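Local atomic coordinates of PpBBE-like 1 D396N (Physcomitrella patens subsp. patens, PDB entry 6EO5), a protein that oxidises cellobiose, as a berberine bridge enzyme-like flavoprotein of the VAO family with a bi-covalently held FAD. Residues G154-G157 / F158-K162; L165-D168 / N169-E172; Q243-G246 / L247-A251. One frame throughout, in Å; residues are numbered along the deposited sequence.

In the fold
Contact 1 comes first in the chain, contact 2 follows after two residues, and contact 3 lies some seventy residues further on. The first two share the FAD-binding part of the protein: their centres are about 11 Å apart, and backbone hydrogen bonds, Gly154 O with Thr167 N and Gly155 O with Val166 N, join the loop at the pyrimidine edge of the flavin to the turn into strand 170-176. Contact 3, at the end of helix 235-246, stands about 15 Å from contact 1 and about 24 Å from contact 2, centre to centre. Arg161 of contact 1 reaches it through the carbonyls of Val249 and Pro250, tying the flavin-side segment to the part of the chain that carries the seven-stranded antiparallel sheet.

Contact 1: G154-G157 / F158-K162; sequences GGWG and FSSRK. With FAD (flavin-adenine dinucleotide), chain C.
Trp156 and Phe158 meet as an edge-to-face pair, the indole edge directed at the phenyl face, with six-membered ring centroids 5.4 Å apart and planes at 74°. Following the indole outward, CB lies 4.1 Å from O2 of the FAD. CG stands anti to the backbone N (chi1 -173°), which sends the ring away from the flavin and lets Ser160 CB sit over one indole face, offset toward the rim. NE1 donates to the carbonyl of Leu367. At the far end of the benzo ring, CZ3 and CH2 do the touching: CH2 is 4.0 Å from Phe158 CD1, and CZ3 sits over the phenyl face, also offset toward its rim. With an alanine in place of Phe158, the CZ3-CH2 edge of the indole would probably lose its aromatic partner and be left less firmly fixed.

The backbone of Trp156 reads the pyrimidine side of the flavin. Its N donates to FAD O2 at 3.0 Å and its O accepts from FAD N3 at 2.9 Å, both bonds nearly straight, so one residue matches an acceptor and a donor side by side. Ser160 secures the turn behind it. Gly157 N donates to Ser160 OG (2.8 Å, 164°), while Ser160 N returns a bond to Gly157 O at 3.0 Å, approaching from above the carbonyl plane. Ser160 OG is also bonded to the carbonyl of Gly164.

Residues 154-159 link helix 147-153 to helix 160-163, with the pyrimidine edge of the flavin at the Trp156 backbone and strand 361-367 against the indole, while Arg161 at the start of the second helix bonds the carbonyls of Val249, Pro250, Ile253 and Tyr368.

Contact 2: L165-D168 / N169-E172; sequences LVTD and NILE
Asn169 turns its side-chain amide back on the residues that precede it, ND2 donating to Leu165 O at 2.9 Å. The bond is bent, 142° at the hydrogen, and ND2 stands above the carbonyl plane. CG lies anti to the carbonyl carbon (chi1 -73°), which keeps the amide beside its own backbone N and brings it round to Leu165. That backbone N is itself engaged, donating to Val166 O at 2.8 Å, and one step on Ile170 N reaches Thr167 O at 3.3 Å. Alongside these bonds the Ile170 CD1 methyl comes within 3.9 Å of Thr167 OG1.

The next shell fixes these groups. Asp168 OD2 accepts from Leu165 N at 3.2 Å on its anti side, the N lying somewhat out of the carboxylate plane (24°), and OD1 forms a salt bridge with Arg387. Both ends of the Asn169 amide have further partners: His216 NE2 bonds OD1 and the carbonyl of Phe163 takes a second bond from ND2. Thr167 OG1 bonds the carbonyl of Ala151 in helix 147-153, and Val166 and Ile170 pack between that helix and strand 207-217.

Side chain and backbone together fold the chain into a compact turn that delivers it to strand 170-176 of the antiparallel sheet. There Leu171 and Glu172 both face Thr212, a classic beta bulge at the strand's start within the FAD-binding domain.

Contact 3: Q243-G246 / L247-A251; sequences QSWG and LNVPA
Across Trp245 and Asn248 the last turn of helix 235-246 hands over to a type I beta turn, Gly246 to Val249: Asn248 N donates to Trp245 O at 3.1 Å (166°), with weak bonds from Leu247 N to Gln243 O and from Val249 N to Gly246 O.

Val249 then folds back over the indole. Its CG2 methyl sits 3.3 Å from the centroid of the six-membered ring of Trp245, only 8° off the ring normal, a CH-pi contact centred on the face. With CG1 anti to the backbone N (chi1 177°), CG2 is left pointing at the ring, while CG1 touches only its rim, 4.1 Å from Trp245 CZ2. The indole is anchored at its other end by NE1, which bonds the carbonyl of Leu281 in helix 279-288. Leu247 lays its CG 3.6 Å from Gln243 O and continues onto Pro341 and Leu390.

Here the helix C-terminus passes into a type I beta turn, with the CH-pi contact of Val249 on Trp245 spanning it, before the chain runs on into strand 253-259, a helix-to-strand connection of the seven-stranded antiparallel sheet.

Contact 1: G154-G157 / F158-K162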
loop_
_atom_site.group_PDB
_atom_site.type_symbol
_atom_site.label_atom_id
_atom_site.label_comp_id
_atom_site.label_asym_id
_atom_site.label_seq_id
_atom_site.Cartn_x
_atom_site.Cartn_y
_atom_site.Cartn_z
ATOM N N GLY A 154 -0.603 3.912 4.737
ATOM C CA GLY A 154 -1.992 3.548 4.956
ATOM C C GLY A 154 -2.184 2.044 5.029
ATOM O O GLY A 154 -2.035 1.436 6.093
ATOM N N GLY A 155 -2.485 1.419 3.896
ATOM C CA GLY A 155 -2.670 -0.016 3.869
ATOM C C GLY A 155 -4.110 -0.452 4.035
ATOM O O GLY A 155 -4.640 -0.480 5.150
ATOM N N TRP A 156 -4.750 -0.795 2.924
ATOM C CA TRP A 156 -6.118 -1.285 2.902
ATOM C C TRP A 156 -6.080 -2.760 2.548
ATOM O O TRP A 156 -5.422 -3.148 1.576
ATOM C CB TRP A 156 -6.949 -0.509 1.879
ATOM C CG TRP A 156 -8.430 -0.803 1.871
ATOM C CD1 TRP A 156 -9.432 -0.006 2.372
ATOM C CD2 TRP A 156 -9.082 -1.946 1.300
ATOM N NE1 TRP A 156 -10.658 -0.596 2.166
ATOM C CE2 TRP A 156 -10.470 -1.786 1.510
ATOM C CE3 TRP A 156 -8.631 -3.091 0.636
ATOM C CZ2 TRP A 156 -11.403 -2.731 1.080
ATOM C CZ3 TRP A 156 -9.565 -4.032 0.216
ATOM C CH2 TRP A 156 -10.929 -3.843 0.433
ATOM N N GLY A 157 -6.773 -3.583 3.336
ATOM C CA GLY A 157 -6.878 -5.002 3.055
ATOM C C GLY A 157 -8.290 -5.500 3.298
ATOM O O GLY A 157 -9.176 -4.737 3.684
ATOM N N PHE A 158 -8.480 -6.804 3.093
ATOM C CA PHE A 158 -9.819 -7.380 3.188
ATOM C C PHE A 158 -10.310 -7.623 4.611
ATOM O O PHE A 158 -11.367 -8.243 4.766
ATOM C CB PHE A 158 -9.892 -8.672 2.391
ATOM C CG PHE A 158 -9.983 -8.436 0.942
ATOM C CD1 PHE A 158 -11.108 -7.842 0.407
ATOM C CD2 PHE A 158 -8.933 -8.758 0.113
ATOM C CE1 PHE A 158 -11.200 -7.597 -0.936
ATOM C CE2 PHE A 158 -9.018 -8.514 -1.241
ATOM C CZ PHE A 158 -10.153 -7.936 -1.765
ATOM N N SER A 159 -9.622 -7.147 5.649
ATOM C CA SER A 159 -10.270 -7.012 6.951
ATOM C C SER A 159 -10.239 -5.576 7.464
ATOM O O SER A 159 -10.547 -5.343 8.642
ATOM C CB SER A 159 -9.657 -7.968 7.985
ATOM O OG SER A 159 -8.283 -7.727 8.203
ATOM N N SER A 160 -9.930 -4.603 6.593
ATOM C CA SER A 160 -9.710 -3.226 7.039
ATOM C C SER A 160 -10.994 -2.535 7.480
ATOM O O SER A 160 -10.932 -1.613 8.294
ATOM C CB SER A 160 -9.039 -2.399 5.936
ATOM O OG SER A 160 -7.648 -2.672 5.841
ATOM N N ARG A 161 -12.160 -2.939 6.956
ATOM C CA ARG A 161 -13.394 -2.273 7.367
ATOM C C ARG A 161 -13.802 -2.671 8.780
ATOM O O ARG A 161 -14.592 -1.967 9.415
ATOM C CB ARG A 161 -14.509 -2.538 6.345
ATOM C CG ARG A 161 -14.186 -1.912 4.960
ATOM C CD ARG A 161 -15.325 -1.992 3.944
ATOM N NE ARG A 161 -16.399 -1.018 4.171
ATOM C CZ ARG A 161 -17.555 -1.310 4.768
ATOM N NH1 ARG A 161 -17.774 -2.547 5.196
ATOM N NH2 ARG A 161 -18.489 -0.377 4.936
ATOM N N LYS A 162 -13.243 -3.755 9.305
ATOM C CA LYS A 162 -13.455 -4.109 10.694
ATOM C C LYS A 162 -12.332 -3.567 11.567
ATOM O O LYS A 162 -12.596 -2.901 12.572
ATOM C CB LYS A 162 -13.558 -5.631 10.830
ATOM C CG LYS A 162 -14.009 -6.124 12.183
ATOM C CD LYS A 162 -15.439 -5.700 12.457
ATOM C CE LYS A 162 -15.953 -6.306 13.757
ATOM N NZ LYS A 162 -17.083 -5.501 14.290
HETATM P PA FAD C . 8.919 0.198 -1.209
HETATM O O1A FAD C . 9.085 0.546 -2.680
HETATM O O2A FAD C . 10.107 -0.558 -0.672
HETATM O O5B FAD C . 8.583 1.470 -0.275
HETATM C C5B FAD C . 7.706 2.491 -0.701
HETATM C C4B FAD C . 8.087 3.829 -0.076
HETATM O O4B FAD C . 8.237 3.689 1.325
HETATM C C3B FAD C . 9.412 4.349 -0.603
HETATM O O3B FAD C . 9.373 5.759 -0.596
HETATM C C2B FAD C . 10.392 3.882 0.441
HETATM O O2B FAD C . 11.551 4.678 0.465
HETATM C C1B FAD C . 9.567 3.987 1.717
HETATM N N9A FAD C . 10.100 3.044 2.726
HETATM C C8A FAD C . 10.314 1.695 2.560
HETATM N N7A FAD C . 10.829 1.192 3.702
HETATM C C5A FAD C . 10.954 2.196 4.595
HETATM C C6A FAD C . 11.432 2.231 5.891
HETATM N N6A FAD C . 11.871 1.113 6.461
HETATM N N1A FAD C . 11.443 3.421 6.584
HETATM C C2A FAD C . 10.994 4.570 5.974
HETATM N N3A FAD C . 10.524 4.537 4.679
HETATM C C4A FAD C . 10.508 3.366 3.997
HETATM N N1 FAD C . -1.707 -1.217 -1.334
HETATM C C2 FAD C . -2.757 -1.432 -0.434
HETATM O O2 FAD C . -3.098 -0.582 0.416
HETATM N N3 FAD C . -3.436 -2.638 -0.476
HETATM C C4 FAD C . -3.092 -3.608 -1.393
HETATM O O4 FAD C . -3.702 -4.673 -1.398
HETATM C C4X FAD C . -2.054 -3.395 -2.287
HETATM N N5 FAD C . -1.685 -4.388 -3.169
HETATM C C5X FAD C . -0.472 -4.310 -3.825
HETATM C C6 FAD C . -0.047 -5.383 -4.603
HETATM C C7 FAD C . 1.225 -5.417 -5.195
HETATM C C7M FAD C . 1.656 -6.610 -6.019
HETATM C C8 FAD C . 2.041 -4.271 -5.081
HETATM C C8M FAD C . 3.379 -4.186 -5.791
HETATM C C9 FAD C . 1.556 -3.159 -4.367
HETATM C C9A FAD C . 0.310 -3.164 -3.713
HETATM N N10 FAD C . -0.214 -2.058 -3.031
HETATM C C10 FAD C . -1.329 -2.207 -2.229
HETATM C "C1'" FAD C . 0.549 -0.782 -2.903
HETATM C "C2'" FAD C . 1.448 -0.862 -1.673
HETATM O "O2'" FAD C . 0.750 -0.642 -0.468
HETATM C "C3'" FAD C . 2.536 0.179 -1.805
HETATM O "O3'" FAD C . 3.224 -0.125 -2.994
HETATM C "C4'" FAD C . 3.452 0.141 -0.585
HETATM O "O4'" FAD C . 3.949 1.444 -0.352
HETATM C "C5'" FAD C . 4.580 -0.869 -0.786
HETATM O "O5'" FAD C . 5.532 -0.859 0.258
HETATM P P FAD C . 6.963 -1.566 -0.002
HETATM O O1P FAD C . 7.762 -1.567 1.280
HETATM O O2P FAD C . 6.855 -2.937 -0.614
HETATM O O3P FAD C . 7.571 -0.679 -1.198
#

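Contact 2: L165-D168 / N169-E172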
loop_
_atom_site.group_PDB
_atom_site.type_symbol
_atom_site.label_atom_id
_atom_site.label_comp_id
_atom_site.label_asym_id
_atom_site.label_seq_id
_atom_site.Cartn_x
_atom_site.Cartn_y
_atom_site.Cartn_z
ATOM N N LEU A 165 -7.055 0.500 8.922
ATOM C CA LEU A 165 -5.904 0.401 8.033
ATOM C C LEU A 165 -4.687 -0.079 8.817
ATOM O O LEU A 165 -4.632 0.029 10.042
ATOM C CB LEU A 165 -5.590 1.754 7.381
ATOM C CG LEU A 165 -6.714 2.496 6.650
ATOM C CD1 LEU A 165 -6.317 3.942 6.405
ATOM C CD2 LEU A 165 -7.098 1.811 5.340
ATOM N N VAL A 166 -3.695 -0.605 8.092
ATOM C CA VAL A 166 -2.429 -0.959 8.732
ATOM C C VAL A 166 -1.894 0.229 9.514
ATOM O O VAL A 166 -1.493 0.101 10.679
ATOM C CB VAL A 166 -1.409 -1.439 7.688
ATOM C CG1 VAL A 166 -0.133 -1.863 8.363
ATOM C CG2 VAL A 166 -1.984 -2.573 6.897
ATOM N N THR A 167 -1.904 1.411 8.890
ATOM C CA THR A 167 -1.363 2.594 9.545
ATOM C C THR A 167 -2.132 2.901 10.824
ATOM O O THR A 167 -1.542 3.352 11.808
ATOM C CB THR A 167 -1.349 3.789 8.560
ATOM O OG1 THR A 167 -0.206 4.618 8.810
ATOM C CG2 THR A 167 -2.622 4.644 8.639
ATOM N N ASP A 168 -3.429 2.592 10.859
ATOM C CA ASP A 168 -4.234 2.805 12.054
ATOM C C ASP A 168 -3.830 1.899 13.208
ATOM O O ASP A 168 -4.296 2.110 14.336
ATOM C CB ASP A 168 -5.712 2.562 11.741
ATOM C CG ASP A 168 -6.351 3.692 10.957
ATOM O OD1 ASP A 168 -5.960 4.859 11.173
ATOM O OD2 ASP A 168 -7.261 3.404 10.141
ATOM N N ASN A 169 -3.021 0.873 12.952
ATOM C CA ASN A 169 -2.647 -0.099 13.967
ATOM C C ASN A 169 -1.178 0.006 14.346
ATOM O O ASN A 169 -0.680 -0.824 15.117
ATOM C CB ASN A 169 -2.978 -1.514 13.489
ATOM C CG ASN A 169 -4.460 -1.797 13.509
ATOM O OD1 ASN A 169 -5.011 -2.135 14.549
ATOM N ND2 ASN A 169 -5.120 -1.652 12.359
ATOM N N ILE A 170 -0.468 0.985 13.790
ATOM C CA ILE A 170 0.861 1.318 14.275
ATOM C C ILE A 170 0.714 1.911 15.670
ATOM O O ILE A 170 0.107 2.974 15.850
ATOM C CB ILE A 170 1.570 2.287 13.321
ATOM C CG1 ILE A 170 1.812 1.631 11.955
ATOM C CG2 ILE A 170 2.859 2.792 13.945
ATOM C CD1 ILE A 170 2.418 2.571 10.900
ATOM N N LEU A 171 1.236 1.205 16.671
ATOM C CA LEU A 171 1.255 1.705 18.037
ATOM C C LEU A 171 2.544 2.446 18.353
ATOM O O LEU A 171 2.555 3.289 19.265
ATOM C CB LEU A 171 1.077 0.549 19.030
ATOM C CG LEU A 171 -0.305 -0.063 19.259
ATOM C CD1 LEU A 171 -0.158 -1.377 19.964
ATOM C CD2 LEU A 171 -1.158 0.868 20.097
ATOM N N GLU A 172 3.610 2.167 17.600
ATOM C CA GLU A 172 4.924 2.734 17.840
ATOM C C GLU A 172 5.854 2.332 16.702
ATOM O O GLU A 172 5.733 1.236 16.152
ATOM C CB GLU A 172 5.484 2.252 19.180
ATOM C CG GLU A 172 6.827 2.842 19.549
ATOM C CD GLU A 172 7.515 2.093 20.678
ATOM O OE1 GLU A 172 7.150 2.322 21.854
ATOM O OE2 GLU A 172 8.421 1.271 20.381
#

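Contact 3: Q243-G246 / L247-A251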
loop_
_atom_site.group_PDB
_atom_site.type_symbol
_atom_site.label_atom_id
_atom_site.label_comp_id
_atom_site.label_asym_id
_atom_site.label_seq_id
_atom_site.Cartn_x
_atom_site.Cartn_y
_atom_site.Cartn_z
ATOM N N GLN A 243 -22.133 0.263 -6.128
ATOM C CA GLN A 243 -22.246 1.545 -5.427
ATOM C C GLN A 243 -23.435 1.570 -4.474
ATOM O O GLN A 243 -23.311 1.998 -3.322
ATOM C CB GLN A 243 -22.379 2.686 -6.427
ATOM C CG GLN A 243 -21.077 3.213 -6.951
ATOM C CD GLN A 243 -21.226 4.598 -7.556
ATOM O OE1 GLN A 243 -20.250 5.332 -7.690
ATOM N NE2 GLN A 243 -22.455 4.957 -7.935
ATOM N N SER A 244 -24.613 1.159 -4.955
ATOM C CA SER A 244 -25.797 1.154 -4.101
ATOM C C SER A 244 -25.594 0.248 -2.903
ATOM O O SER A 244 -25.849 0.645 -1.764
ATOM C CB SER A 244 -27.016 0.704 -4.893
ATOM O OG SER A 244 -27.116 1.443 -6.087
ATOM N N TRP A 245 -25.120 -0.976 -3.152
ATOM C CA TRP A 245 -24.863 -1.933 -2.083
ATOM C C TRP A 245 -23.799 -1.422 -1.115
ATOM O O TRP A 245 -23.932 -1.582 0.112
ATOM C CB TRP A 245 -24.436 -3.268 -2.698
ATOM C CG TRP A 245 -23.900 -4.290 -1.712
ATOM C CD1 TRP A 245 -24.631 -5.089 -0.890
ATOM C CD2 TRP A 245 -22.518 -4.633 -1.478
ATOM N NE1 TRP A 245 -23.801 -5.897 -0.152
ATOM C CE2 TRP A 245 -22.500 -5.639 -0.493
ATOM C CE3 TRP A 245 -21.299 -4.185 -2.005
ATOM C CZ2 TRP A 245 -21.314 -6.212 -0.027
ATOM C CZ3 TRP A 245 -20.119 -4.753 -1.533
ATOM C CH2 TRP A 245 -20.137 -5.752 -0.555
ATOM N N GLY A 246 -22.732 -0.805 -1.657
ATOM C CA GLY A 246 -21.595 -0.407 -0.840
ATOM C C GLY A 246 -21.939 0.603 0.234
ATOM O O GLY A 246 -21.323 0.603 1.307
ATOM N N LEU A 247 -22.931 1.459 -0.026
ATOM C CA LEU A 247 -23.357 2.459 0.948
ATOM C C LEU A 247 -23.800 1.856 2.278
ATOM O O LEU A 247 -23.819 2.576 3.281
ATOM C CB LEU A 247 -24.494 3.300 0.369
ATOM C CG LEU A 247 -24.015 4.342 -0.647
ATOM C CD1 LEU A 247 -25.122 4.831 -1.571
ATOM C CD2 LEU A 247 -23.375 5.508 0.095
ATOM N N ASN A 248 -24.152 0.558 2.327
ATOM C CA ASN A 248 -24.770 -0.013 3.522
ATOM C C ASN A 248 -24.089 -1.288 4.011
ATOM O O ASN A 248 -24.704 -2.060 4.754
ATOM C CB ASN A 248 -26.254 -0.289 3.271
ATOM C CG ASN A 248 -27.037 0.975 3.002
ATOM O OD1 ASN A 248 -27.510 1.200 1.887
ATOM N ND2 ASN A 248 -27.162 1.821 4.019
ATOM N N VAL A 249 -22.840 -1.521 3.630
ATOM C CA VAL A 249 -22.149 -2.753 3.984
ATOM C C VAL A 249 -21.664 -2.673 5.427
ATOM O O VAL A 249 -20.962 -1.714 5.783
ATOM C CB VAL A 249 -20.985 -3.015 3.021
ATOM C CG1 VAL A 249 -20.234 -4.263 3.430
ATOM C CG2 VAL A 249 -21.505 -3.111 1.577
ATOM N N PRO A 250 -22.010 -3.637 6.281
ATOM C CA PRO A 250 -21.533 -3.605 7.668
ATOM C C PRO A 250 -20.053 -3.928 7.734
ATOM O O PRO A 250 -19.482 -4.539 6.828
ATOM C CB PRO A 250 -22.368 -4.683 8.371
ATOM C CG PRO A 250 -22.822 -5.601 7.242
ATOM C CD PRO A 250 -22.957 -4.742 6.026
ATOM N N ALA A 251 -19.445 -3.529 8.855
ATOM C CA ALA A 251 -17.995 -3.556 9.004
ATOM C C ALA A 251 -17.403 -4.952 8.907
ATOM O O ALA A 251 -16.210 -5.073 8.599
ATOM C CB ALA A 251 -17.585 -2.929 10.337
#